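Local atomic coordinates of uncharacterized protein (Bacillus thuringiensis serovar kurstaki, PDB entry 4XE7), a protein that is a ParM-type bacterial actin-like protein and probably binds nucleotide and assembles into cytoskeletal filaments that segregate plasmid DNA. Residues G14-N19 with Y401-S406; K113-D116 with Q120-K123; N244-D249 with F360-D365; I268-K273 with M344-E349; G372-G377 with K394-S399. One frame throughout, in Å; residues are numbered along the deposited sequence.

Contact 1: residues G14-N19 with Y401-S406; sequences GFDTGN and YFTSRS
The carboxylate of Asp16 has Thr403 CG2 over one face, almost straight above its CG atom, at 3.6 Å from Asp16 CG to Thr403 CG2. The two side chains cross at about a right angle. Asp16 OD2 also accepts a hydrogen bond from a water at 2.8 Å. That water in turn accepts from Ser404 N at 3.0 Å, so it bridges the carboxylate to a backbone amide in the first turn of helix 402-418. A second flat group, the ring of Tyr401, has Ser404 OG at its edge and in its plane. Tyr401 also makes a cation-pi contact with Lys23. With chi1 at 171°, Asp16 CG stands opposite its own backbone N, which carries the carboxylate across to the helix. Strand 13-17 opens the first hairpin of the actin-like fold. The run Asp16-Thr17-Gly18-Asn19 matches the phosphate-1 motif of this superfamily, and Asp16 probably faces the nucleotide cleft, which is empty in this apo form. The segments of strand and helix run at 142° to each other, with their axes 6.4 Å apart. Gly14 has no side chain, and its CA comes within 4.7 Å of Ser404 CA. A CA-H...O contact forms there, from Gly14 CA to Ser404 O at 3.5 Å. Between this point and the carboxylate, Ser404 CB packs on Asp16 CB at 3.9 Å. The hydroxyl of Ser404 is hydrogen-bonded to Ser25 on the neighbouring strand 21-27, and Arg405 makes a salt bridge to Asp212.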
# COMPACT_ATOMS: atom_id res chain seq x y z
N GLY A 14 -10.81 6.29 0.99
CA GLY A 14 -9.84 7.02 0.21
C GLY A 14 -9.39 6.04 -0.85
O GLY A 14 -9.11 4.89 -0.55
N PHE A 15 -9.34 6.48 -2.11
CA PHE A 15 -9.14 5.55 -3.20
C PHE A 15 -7.93 5.93 -4.01
O PHE A 15 -7.89 6.96 -4.69
CB PHE A 15 -10.40 5.49 -4.07
CG PHE A 15 -11.65 5.24 -3.27
CD1 PHE A 15 -12.42 6.30 -2.82
CD2 PHE A 15 -12.01 3.94 -2.92
CE1 PHE A 15 -13.55 6.08 -2.05
CE2 PHE A 15 -13.14 3.71 -2.14
CZ PHE A 15 -13.92 4.78 -1.71
N ASP A 16 -6.92 5.07 -3.91
CA ASP A 16 -5.63 5.28 -4.53
C ASP A 16 -5.47 4.33 -5.71
O ASP A 16 -5.21 3.14 -5.55
CB ASP A 16 -4.53 5.09 -3.49
CG ASP A 16 -3.14 5.08 -4.10
OD1 ASP A 16 -2.95 5.66 -5.19
OD2 ASP A 16 -2.24 4.48 -3.47
N THR A 17 -5.65 4.88 -6.91
CA THR A 17 -5.54 4.13 -8.15
C THR A 17 -4.11 4.17 -8.69
O THR A 17 -3.72 5.13 -9.35
CB THR A 17 -6.51 4.71 -9.21
OG1 THR A 17 -7.85 4.66 -8.71
CG2 THR A 17 -6.42 3.94 -10.51
N GLY A 18 -3.34 3.12 -8.41
CA GLY A 18 -2.02 2.96 -9.01
C GLY A 18 -2.01 2.02 -10.21
O GLY A 18 -3.00 1.34 -10.50
N ASN A 19 -0.89 1.97 -10.92
CA ASN A 19 -0.76 1.09 -12.09
C ASN A 19 -0.57 -0.37 -11.73
O ASN A 19 -0.87 -1.26 -12.52
CB ASN A 19 0.40 1.54 -12.96
CG ASN A 19 0.11 2.82 -13.70
OD1 ASN A 19 -0.86 2.91 -14.45
ND2 ASN A 19 0.94 3.83 -13.47
N TYR A 401 0.03 2.76 2.52
CA TYR A 401 -1.31 3.32 2.37
C TYR A 401 -1.40 4.81 2.71
O TYR A 401 -2.47 5.34 2.96
CB TYR A 401 -2.28 2.51 3.24
CG TYR A 401 -2.38 1.07 2.78
CD1 TYR A 401 -3.12 0.74 1.64
CD2 TYR A 401 -1.73 0.06 3.46
CE1 TYR A 401 -3.20 -0.56 1.20
CE2 TYR A 401 -1.80 -1.26 3.02
CZ TYR A 401 -2.54 -1.56 1.89
OH TYR A 401 -2.63 -2.87 1.45
N PHE A 402 -0.27 5.50 2.72
CA PHE A 402 -0.26 6.92 3.08
C PHE A 402 -1.09 7.74 2.08
O PHE A 402 -1.71 8.75 2.44
CB PHE A 402 1.17 7.48 3.15
CG PHE A 402 1.86 7.27 4.49
CD1 PHE A 402 1.22 6.68 5.56
CD2 PHE A 402 3.17 7.71 4.68
CE1 PHE A 402 1.85 6.52 6.78
CE2 PHE A 402 3.81 7.57 5.89
CZ PHE A 402 3.16 6.96 6.95
N THR A 403 -1.09 7.32 0.82
CA THR A 403 -1.87 8.01 -0.20
C THR A 403 -3.37 7.80 0.02
O THR A 403 -4.13 8.77 0.05
CB THR A 403 -1.49 7.55 -1.60
OG1 THR A 403 -0.09 7.80 -1.81
CG2 THR A 403 -2.32 8.28 -2.65
N SER A 404 -3.79 6.55 0.17
CA SER A 404 -5.21 6.29 0.41
C SER A 404 -5.68 6.82 1.75
O SER A 404 -6.81 7.32 1.86
CB SER A 404 -5.53 4.79 0.30
OG SER A 404 -4.61 3.99 1.02
N ARG A 405 -4.84 6.73 2.78
CA ARG A 405 -5.18 7.30 4.08
C ARG A 405 -5.32 8.82 3.99
O ARG A 405 -6.20 9.39 4.64
CB ARG A 405 -4.13 6.94 5.14
CG ARG A 405 -4.15 5.48 5.53
CD ARG A 405 -2.89 5.07 6.27
NE ARG A 405 -2.82 5.71 7.57
CZ ARG A 405 -3.26 5.17 8.70
NH1 ARG A 405 -3.81 3.97 8.70
NH2 ARG A 405 -3.16 5.85 9.83
N SER A 406 -4.47 9.47 3.20
CA SER A 406 -4.57 10.92 3.02
C SER A 406 -5.90 11.30 2.37
O SER A 406 -6.59 12.21 2.82
CB SER A 406 -3.42 11.46 2.16
OG SER A 406 -2.17 11.24 2.79
O HOH W 1 -2.26 4.12 -0.66

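Contact 2: residues K113-D116 with Q120-K123; sequences KTED and QKNK
The side-chain amide of Asn122 binds residues 115 and 116 through one nitrogen. Asn122 ND2 donates to Asp116 O at 2.7 Å, and this bond is nearly straight, 165° at the hydrogen. The acceptor lies in the amide plane, but the donor sits above the plane of the carbonyl. The second bond, from Asn122 ND2 to Glu115 OE2, is 3.0 Å long and more bent, 140°. It meets OE2 from above the plane of the carboxylate. The Lys121 side chain crosses that of Glu115 at about a right angle and reaches the same oxygen. Its NZ makes a long salt bridge of 3.6 Å to Glu115 OE2, while Lys121 CE lies closer to that oxygen, at 3.2 Å. Both segments belong to the loop between helices 95-98 and 123-140. The contact draws together two parts of this irregular loop just ahead of helix 123-140, without any strand pairing. Glu115 CG stands opposite its carbonyl carbon, chi1 -77°, and the extended chain beyond it carries the carboxylate to both partners. Further out, Ser119 OG is hydrogen-bonded to Asn122 N. The carboxylate of Asp116 has its own partner, a salt bridge to Arg162, which lies between strand 145-154 and helix 164-171.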
# COMPACT_ATOMS: atom_id res chain seq x y z
N LYS A 113 7.22 4.99 -21.08
CA LYS A 113 6.54 6.11 -20.44
C LYS A 113 5.05 5.80 -20.27
O LYS A 113 4.32 5.71 -21.26
CB LYS A 113 6.75 7.39 -21.23
CG LYS A 113 8.22 7.77 -21.37
CD LYS A 113 8.57 8.99 -20.52
CE LYS A 113 7.75 10.20 -20.93
NZ LYS A 113 7.99 10.58 -22.35
N THR A 114 4.64 5.62 -19.02
CA THR A 114 3.33 5.09 -18.63
C THR A 114 2.11 5.65 -19.38
O THR A 114 2.12 6.79 -19.83
CB THR A 114 3.09 5.31 -17.13
OG1 THR A 114 3.32 6.69 -16.81
CG2 THR A 114 4.04 4.44 -16.30
N GLU A 115 1.06 4.84 -19.49
CA GLU A 115 -0.12 5.20 -20.27
C GLU A 115 -1.16 5.95 -19.46
O GLU A 115 -1.03 6.12 -18.25
CB GLU A 115 -0.77 3.94 -20.87
CG GLU A 115 -0.06 3.36 -22.08
CD GLU A 115 -0.83 2.22 -22.71
OE1 GLU A 115 -0.46 1.77 -23.81
OE2 GLU A 115 -1.82 1.78 -22.09
N ASP A 116 -2.21 6.40 -20.16
CA ASP A 116 -3.34 7.09 -19.55
C ASP A 116 -4.31 6.10 -18.92
O ASP A 116 -4.89 5.28 -19.62
CB ASP A 116 -4.05 7.94 -20.61
CG ASP A 116 -5.09 8.86 -20.02
OD1 ASP A 116 -4.95 9.23 -18.83
OD2 ASP A 116 -6.05 9.21 -20.73
N GLN A 120 -10.34 5.26 -23.11
CA GLN A 120 -11.36 4.26 -23.40
C GLN A 120 -10.78 2.84 -23.48
O GLN A 120 -11.46 1.87 -23.14
CB GLN A 120 -12.11 4.61 -24.69
CG GLN A 120 -13.00 5.83 -24.53
CD GLN A 120 -14.45 5.55 -24.86
OE1 GLN A 120 -15.31 5.50 -23.97
NE2 GLN A 120 -14.75 5.37 -26.15
N LYS A 121 -9.52 2.72 -23.90
CA LYS A 121 -8.89 1.40 -23.99
C LYS A 121 -8.41 0.89 -22.63
O LYS A 121 -8.36 -0.31 -22.40
CB LYS A 121 -7.73 1.43 -25.00
CG LYS A 121 -6.42 1.99 -24.44
CD LYS A 121 -5.19 1.28 -25.02
CE LYS A 121 -3.90 1.92 -24.51
NZ LYS A 121 -3.92 3.41 -24.54
N ASN A 122 -8.07 1.81 -21.72
CA ASN A 122 -7.46 1.44 -20.44
C ASN A 122 -8.41 1.43 -19.24
O ASN A 122 -8.12 0.78 -18.23
CB ASN A 122 -6.29 2.38 -20.11
CG ASN A 122 -5.09 2.17 -21.03
OD1 ASN A 122 -4.89 1.08 -21.57
ND2 ASN A 122 -4.29 3.21 -21.18
N LYS A 123 -9.51 2.17 -19.34
CA LYS A 123 -10.30 2.51 -18.16
C LYS A 123 -10.82 1.27 -17.42
O LYS A 123 -10.84 1.27 -16.19
CB LYS A 123 -11.46 3.43 -18.51
CG LYS A 123 -12.50 2.80 -19.43
CD LYS A 123 -13.62 3.77 -19.75
CE LYS A 123 -14.71 3.08 -20.57
NZ LYS A 123 -15.92 3.93 -20.70

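Contact 3: residues N244-D249 with F360-D365; sequences NAFFED and FKTNAD
The ST turn that ends helix 337-362 rests on the ring of Phe246 from strand 242-248. In this turn Thr362 OG1 accepts a hydrogen bond from Ala364 N at 3.1 Å, with 142° at the hydrogen. The same hydroxyl is also hydrogen-bonded to Phe358 O, one turn back in the helix. Held in this way, Thr362 presents its carbon atoms to the aromatic ring. Thr362 CB sits 3.6 Å from the centroid of the Phe246 ring and only 4° off the ring normal, a CH-pi contact over the middle of the face. Thr362 CG2 covers the root of the ring, 3.7 Å from Phe246 CG. The two side chains run antiparallel past one another, so the far end of the ring meets backbone: Phe246 CZ is 3.6 Å from Thr362 O. Strand 242-248 belongs to the five-stranded sheet of the second actin-like domain, and helix 337-362 packs against that sheet here. Asn363 then leaves the helix with a positive phi, and the chain turns toward strand 366-370 of the same sheet. Ala364 follows and adds its methyl obliquely to the ring, with Ala364 CB 3.6 Å from Phe246 CE1. The ring reaches the turn because Phe246 CG lies opposite the backbone N, chi1 179°. Phe358, Asn253 and Leu256 also touch Phe246. The oxygen of Ala364 accepts a hydrogen bond from Trp359 NE1, a second tie between the turn and the last helical residues.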
# COMPACT_ATOMS: atom_id res chain seq x y z
N ASN A 244 13.36 10.32 -4.29
CA ASN A 244 13.52 11.57 -3.54
C ASN A 244 12.67 12.67 -4.16
O ASN A 244 13.06 13.27 -5.15
CB ASN A 244 14.99 11.99 -3.49
CG ASN A 244 15.90 10.85 -3.07
OD1 ASN A 244 16.56 10.22 -3.90
ND2 ASN A 244 15.90 10.57 -1.77
N ALA A 245 11.49 12.90 -3.58
CA ALA A 245 10.55 13.88 -4.11
C ALA A 245 10.62 15.18 -3.32
O ALA A 245 10.71 15.16 -2.09
CB ALA A 245 9.11 13.32 -4.07
N PHE A 246 10.57 16.31 -4.02
CA PHE A 246 10.55 17.60 -3.35
C PHE A 246 9.32 18.40 -3.75
O PHE A 246 9.06 18.62 -4.93
CB PHE A 246 11.82 18.38 -3.65
CG PHE A 246 11.87 19.74 -3.01
CD1 PHE A 246 11.60 19.91 -1.67
CD2 PHE A 246 12.23 20.85 -3.77
CE1 PHE A 246 11.67 21.16 -1.09
CE2 PHE A 246 12.30 22.11 -3.20
CZ PHE A 246 12.02 22.26 -1.85
N PHE A 247 8.56 18.81 -2.75
CA PHE A 247 7.32 19.56 -2.97
C PHE A 247 7.44 20.97 -2.42
O PHE A 247 7.77 21.17 -1.24
CB PHE A 247 6.13 18.85 -2.32
CG PHE A 247 5.88 17.46 -2.84
CD1 PHE A 247 5.07 17.26 -3.95
CD2 PHE A 247 6.43 16.36 -2.20
CE1 PHE A 247 4.83 15.97 -4.43
CE2 PHE A 247 6.19 15.07 -2.67
CZ PHE A 247 5.39 14.87 -3.78
N GLU A 248 7.17 21.95 -3.28
CA GLU A 248 7.27 23.36 -2.93
C GLU A 248 5.98 24.03 -3.36
O GLU A 248 5.55 23.86 -4.50
CB GLU A 248 8.47 24.00 -3.63
CG GLU A 248 9.20 25.06 -2.84
CD GLU A 248 10.52 25.48 -3.51
OE1 GLU A 248 10.86 24.93 -4.59
OE2 GLU A 248 11.22 26.34 -2.94
N ASP A 249 5.35 24.76 -2.44
CA ASP A 249 4.10 25.45 -2.73
C ASP A 249 3.06 24.48 -3.29
O ASP A 249 2.32 24.82 -4.22
CB ASP A 249 4.35 26.59 -3.73
CG ASP A 249 5.26 27.67 -3.16
OD1 ASP A 249 4.96 28.16 -2.04
OD2 ASP A 249 6.27 28.02 -3.81
N PHE A 360 20.19 19.26 1.51
CA PHE A 360 20.91 20.48 1.18
C PHE A 360 20.60 20.92 -0.25
O PHE A 360 20.54 22.11 -0.53
CB PHE A 360 22.42 20.30 1.34
CG PHE A 360 22.86 20.16 2.76
CD1 PHE A 360 22.71 21.21 3.64
CD2 PHE A 360 23.37 18.95 3.22
CE1 PHE A 360 23.10 21.07 4.96
CE2 PHE A 360 23.75 18.80 4.51
CZ PHE A 360 23.62 19.87 5.40
N LYS A 361 20.41 19.97 -1.16
CA LYS A 361 20.10 20.36 -2.54
C LYS A 361 18.75 21.07 -2.65
O LYS A 361 18.59 22.01 -3.43
CB LYS A 361 20.15 19.14 -3.45
CG LYS A 361 21.58 18.73 -3.78
CD LYS A 361 21.64 17.69 -4.89
CE LYS A 361 23.07 17.43 -5.31
NZ LYS A 361 23.10 16.44 -6.43
N THR A 362 17.78 20.64 -1.85
CA THR A 362 16.45 21.24 -1.88
C THR A 362 16.25 22.37 -0.86
O THR A 362 15.39 23.23 -1.03
CB THR A 362 15.37 20.18 -1.60
OG1 THR A 362 15.56 19.66 -0.27
CG2 THR A 362 15.44 19.03 -2.62
N ASN A 363 17.05 22.34 0.21
CA ASN A 363 16.76 23.13 1.42
C ASN A 363 15.30 23.01 1.88
O ASN A 363 14.67 24.00 2.26
CB ASN A 363 17.12 24.60 1.21
CG ASN A 363 17.33 25.32 2.53
OD1 ASN A 363 17.76 24.71 3.51
ND2 ASN A 363 17.00 26.60 2.57
N ALA A 364 14.78 21.79 1.84
CA ALA A 364 13.42 21.51 2.29
C ALA A 364 13.25 21.87 3.77
O ALA A 364 14.18 21.77 4.55
CB ALA A 364 13.07 20.03 2.06
N ASP A 365 12.05 22.31 4.14
CA ASP A 365 11.78 22.70 5.52
C ASP A 365 11.67 21.47 6.38
O ASP A 365 12.16 21.42 7.52
CB ASP A 365 10.51 23.54 5.60
CG ASP A 365 10.66 24.88 4.92
OD1 ASP A 365 11.68 25.55 5.17
OD2 ASP A 365 9.76 25.24 4.12

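Contact 4: residues I268-K273 with M344-E349; sequences IDEILK and MLKYAE
Met344 meets helix 265-279 through its backbone. The delta methyl of Ile271, CD1, comes within 4.2 Å of Met344 N. The Met344 side chain turns elsewhere and packs on Phe325 and Phe376. Ile271 is shared in a similar way, since it also touches Phe303, Ile339 and Val340. Two residues on, Lys346 reaches across to Glu270. They form a long salt bridge, 3.6 Å from Lys346 NZ to Glu270 OE1, with Glu270 OE2 slightly farther from NZ at 3.8 Å. The two side chains cross at about a right angle. Each has CG opposite its own backbone N, with chi1 -175° for Glu270 and -170° for Lys346. Glu270 stays extended beyond CG, while the lysine chain bends at chi3. Tyr347, the next residue, makes edge-to-face ring contacts with Tyr267 and Phe376 instead. Helix 265-279 and the first half of helix 337-362 are probably part of subdomain IIB of the actin-like fold. They touch lightly at this level, burying 111 Å² in all. The contact thus splits into a buried part, where the Ile271 methyl rests near the backbone of Met344, and an ion pair at the surface. At this length, and with Lys346 exposed, the pair probably acts by general electrostatic attraction more than by a directed bond.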
# COMPACT_ATOMS: atom_id res chain seq x y z
N ILE A 268 19.88 -6.85 2.24
CA ILE A 268 19.20 -8.05 2.72
C ILE A 268 19.86 -9.31 2.15
O ILE A 268 20.07 -10.29 2.88
CB ILE A 268 17.69 -7.98 2.37
CG1 ILE A 268 17.03 -6.92 3.27
CG2 ILE A 268 17.04 -9.38 2.49
CD1 ILE A 268 15.66 -6.40 2.79
N ASP A 269 20.24 -9.27 0.87
CA ASP A 269 20.87 -10.43 0.26
C ASP A 269 22.15 -10.78 0.99
O ASP A 269 22.42 -11.96 1.26
CB ASP A 269 21.17 -10.21 -1.22
CG ASP A 269 19.89 -10.07 -2.04
OD1 ASP A 269 18.83 -10.50 -1.54
OD2 ASP A 269 19.95 -9.55 -3.17
N GLU A 270 22.92 -9.75 1.33
CA GLU A 270 24.18 -9.95 2.03
C GLU A 270 23.95 -10.53 3.42
O GLU A 270 24.68 -11.43 3.86
CB GLU A 270 24.96 -8.64 2.13
CG GLU A 270 26.34 -8.80 2.73
CD GLU A 270 27.17 -7.54 2.60
OE1 GLU A 270 26.59 -6.46 2.35
OE2 GLU A 270 28.41 -7.63 2.73
N ILE A 271 22.93 -10.00 4.11
CA ILE A 271 22.53 -10.54 5.41
C ILE A 271 22.14 -12.02 5.30
O ILE A 271 22.59 -12.86 6.09
CB ILE A 271 21.36 -9.74 6.03
CG1 ILE A 271 21.86 -8.41 6.58
CG2 ILE A 271 20.68 -10.53 7.15
CD1 ILE A 271 20.76 -7.39 6.77
N LEU A 272 21.31 -12.35 4.31
CA LEU A 272 20.87 -13.74 4.15
C LEU A 272 22.06 -14.66 3.94
O LEU A 272 22.11 -15.76 4.50
CB LEU A 272 19.87 -13.86 2.99
CG LEU A 272 18.58 -13.14 3.41
CD1 LEU A 272 17.61 -13.04 2.26
CD2 LEU A 272 17.93 -13.86 4.58
N LYS A 273 23.03 -14.21 3.14
CA LYS A 273 24.23 -15.00 2.90
C LYS A 273 25.02 -15.25 4.18
O LYS A 273 25.44 -16.39 4.45
CB LYS A 273 25.15 -14.31 1.88
CG LYS A 273 26.58 -14.85 1.95
CD LYS A 273 27.43 -14.40 0.76
CE LYS A 273 28.42 -13.33 1.15
NZ LYS A 273 27.73 -12.06 1.51
N MET A 344 21.57 -3.65 8.49
CA MET A 344 20.67 -2.53 8.76
C MET A 344 21.41 -1.17 8.88
O MET A 344 20.98 -0.16 8.35
CB MET A 344 19.88 -2.76 10.05
CG MET A 344 18.80 -3.83 9.99
SD MET A 344 18.07 -4.07 11.63
CE MET A 344 16.57 -4.94 11.16
N LEU A 345 22.54 -1.16 9.58
CA LEU A 345 23.21 0.11 9.85
C LEU A 345 24.05 0.54 8.66
O LEU A 345 24.21 1.74 8.41
CB LEU A 345 24.07 0.01 11.11
CG LEU A 345 23.26 -0.26 12.38
CD1 LEU A 345 24.19 -0.46 13.57
CD2 LEU A 345 22.31 0.89 12.63
N LYS A 346 24.59 -0.43 7.92
CA LYS A 346 25.27 -0.14 6.66
C LYS A 346 24.29 0.55 5.69
O LYS A 346 24.60 1.57 5.06
CB LYS A 346 25.83 -1.43 6.06
CG LYS A 346 26.76 -1.24 4.88
CD LYS A 346 27.79 -2.36 4.83
CE LYS A 346 27.14 -3.73 4.74
NZ LYS A 346 28.07 -4.81 5.19
N TYR A 347 23.09 -0.01 5.62
CA TYR A 347 22.02 0.59 4.81
C TYR A 347 21.63 1.98 5.33
O TYR A 347 21.45 2.92 4.56
CB TYR A 347 20.80 -0.34 4.78
CG TYR A 347 19.59 0.30 4.13
CD1 TYR A 347 19.47 0.38 2.74
CD2 TYR A 347 18.55 0.80 4.90
CE1 TYR A 347 18.35 0.95 2.15
CE2 TYR A 347 17.43 1.37 4.32
CZ TYR A 347 17.34 1.45 2.94
OH TYR A 347 16.23 2.04 2.36
N ALA A 348 21.48 2.10 6.65
CA ALA A 348 21.14 3.39 7.27
C ALA A 348 22.17 4.49 6.94
O ALA A 348 21.81 5.62 6.63
CB ALA A 348 21.03 3.25 8.76
N GLU A 349 23.44 4.14 7.03
CA GLU A 349 24.52 5.06 6.75
C GLU A 349 24.53 5.49 5.27
O GLU A 349 24.68 6.68 4.94
CB GLU A 349 25.86 4.41 7.15
CG GLU A 349 27.07 5.33 7.08
CD GLU A 349 26.85 6.65 7.82
OE1 GLU A 349 26.64 6.62 9.05
OE2 GLU A 349 26.90 7.71 7.16

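Contact 5: residues G372-G377 with K394-S399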
# COMPACT_ATOMS: atom_id res chain seq x y z
N GLY A 372 9.18 0.92 3.03
CA GLY A 372 9.67 -0.24 3.75
C GLY A 372 11.13 -0.13 4.17
O GLY A 372 11.55 -0.78 5.13
N GLY A 373 11.91 0.68 3.45
CA GLY A 373 13.30 0.92 3.79
C GLY A 373 13.48 1.58 5.15
O GLY A 373 14.48 1.38 5.83
N VAL A 374 12.51 2.38 5.56
CA VAL A 374 12.57 3.01 6.88
C VAL A 374 12.47 1.95 7.97
O VAL A 374 13.12 2.05 9.01
CB VAL A 374 11.47 4.06 7.06
CG1 VAL A 374 11.58 4.73 8.40
CG2 VAL A 374 11.57 5.12 5.97
N LEU A 375 11.67 0.93 7.70
CA LEU A 375 11.48 -0.17 8.63
C LEU A 375 12.73 -1.03 8.73
O LEU A 375 13.15 -1.40 9.81
CB LEU A 375 10.29 -1.02 8.19
CG LEU A 375 8.96 -0.29 7.99
CD1 LEU A 375 7.95 -1.23 7.33
CD2 LEU A 375 8.42 0.23 9.31
N PHE A 376 13.32 -1.35 7.58
CA PHE A 376 14.57 -2.11 7.56
C PHE A 376 15.71 -1.33 8.24
O PHE A 376 16.48 -1.90 9.06
CB PHE A 376 14.95 -2.46 6.12
CG PHE A 376 16.27 -3.19 5.99
CD1 PHE A 376 16.40 -4.49 6.46
CD2 PHE A 376 17.37 -2.58 5.41
CE1 PHE A 376 17.61 -5.17 6.35
CE2 PHE A 376 18.57 -3.25 5.28
CZ PHE A 376 18.70 -4.55 5.75
N GLY A 377 15.80 -0.04 7.92
CA GLY A 377 16.89 0.81 8.39
C GLY A 377 16.60 1.59 9.65
O GLY A 377 17.39 2.45 10.06
N LYS A 394 5.64 8.37 12.98
CA LYS A 394 5.35 7.38 14.02
C LYS A 394 4.63 6.16 13.45
O LYS A 394 4.91 5.03 13.85
CB LYS A 394 4.50 8.01 15.14
CG LYS A 394 5.31 8.77 16.16
CD LYS A 394 5.29 8.08 17.51
CE LYS A 394 6.03 8.89 18.57
NZ LYS A 394 7.01 8.06 19.33
N ASN A 395 3.74 6.41 12.50
CA ASN A 395 2.95 5.38 11.82
C ASN A 395 3.56 4.89 10.50
O ASN A 395 2.84 4.49 9.57
CB ASN A 395 1.56 5.94 11.56
CG ASN A 395 1.62 7.34 11.00
OD1 ASN A 395 2.68 7.79 10.59
ND2 ASN A 395 0.49 8.04 10.99
N ILE A 396 4.89 4.92 10.44
CA ILE A 396 5.66 4.45 9.29
C ILE A 396 5.22 3.06 8.81
O ILE A 396 5.32 2.74 7.62
CB ILE A 396 7.17 4.43 9.64
CG1 ILE A 396 8.03 4.05 8.43
CG2 ILE A 396 7.44 3.46 10.80
CD1 ILE A 396 8.07 5.11 7.36
N GLN A 397 4.72 2.24 9.73
CA GLN A 397 4.24 0.91 9.36
C GLN A 397 3.09 0.98 8.33
O GLN A 397 2.86 0.03 7.58
CB GLN A 397 3.78 0.15 10.62
CG GLN A 397 4.85 0.06 11.71
CD GLN A 397 4.46 -0.86 12.86
OE1 GLN A 397 4.24 -2.06 12.68
NE2 GLN A 397 4.39 -0.29 14.06
N GLU A 398 2.40 2.11 8.28
CA GLU A 398 1.28 2.27 7.36
C GLU A 398 1.67 2.96 6.06
O GLU A 398 0.79 3.45 5.32
CB GLU A 398 0.13 3.02 8.05
CG GLU A 398 -0.60 2.19 9.11
CD GLU A 398 -0.86 0.75 8.66
OE1 GLU A 398 -1.45 0.54 7.57
OE2 GLU A 398 -0.46 -0.18 9.39
N SER A 399 2.97 3.00 5.77
CA SER A 399 3.53 3.70 4.61
C SER A 399 2.89 3.36 3.26
O SER A 399 2.65 4.24 2.42
CB SER A 399 5.04 3.44 4.47
OG SER A 399 5.77 4.15 5.44
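Ile396 sends CG1 opposite its backbone N, chi1 -176°, then turns CD1 back at chi2 70°, and this places the branch against Val374. Val374 has its own CG1 opposite its backbone N, at chi1 -178°. Together these torsions set Val374 CB 3.6 Å from Ile396 CD1 and Val374 CG1 3.6 Å from Ile396 CG1. The two side chains cross obliquely, so the isoleucine branch lies over both CB and CG1 of the valine. Leu375 takes the other branch of the isoleucine. Its CD2 packs on Ile396 CG2 at 3.7 Å, and the two side chains lie alongside, pointing opposite ways. The same methyl brushes the neighbouring residue, with Leu375 CD2 4.3 Å from Gln397 CG. Helix 372-376 follows strand 366-370 in a run of glycines that includes Gly372 and Gly373. This arrangement is consistent with the adenosine motif of actin-like proteins. The 3-10 segment 396-399 lies alongside it, in the connection between strand 390-391 and helix 402-418. Ser399 steadies that segment. Its OG donates to Ile396 O at 2.6 Å, in the carbonyl plane and on a lone pair, while Ser399 N gives the same oxygen a second bond of 3.0 Å. Helix 300-317 packs on the same residues: Met309 touches Leu375, and Ile316 touches both Ile396 and Gln397.

Overall arrangement
Contact 1 joins the two ends of the chain, and the other four all fall between its segments. Contact 2 comes first; its centre lies about 19 Å from that of contact 1, which it touches through Asn19 and Thr114. Contacts 3 and 4 share helix 337-362, with centres about 28 Å apart, one at its C-terminal end and one near its start. Contact 5 packs on contact 4, where Phe376 meets Met344, Tyr347 and Ile268, and on contact 1, where Phe402 meets Asn395. Contacts 2 and 5 lie on opposite sides of the chain's centre. Contact 1 thus links the eight-stranded sheet to helix 402-418, between the two halves of the actin-like fold.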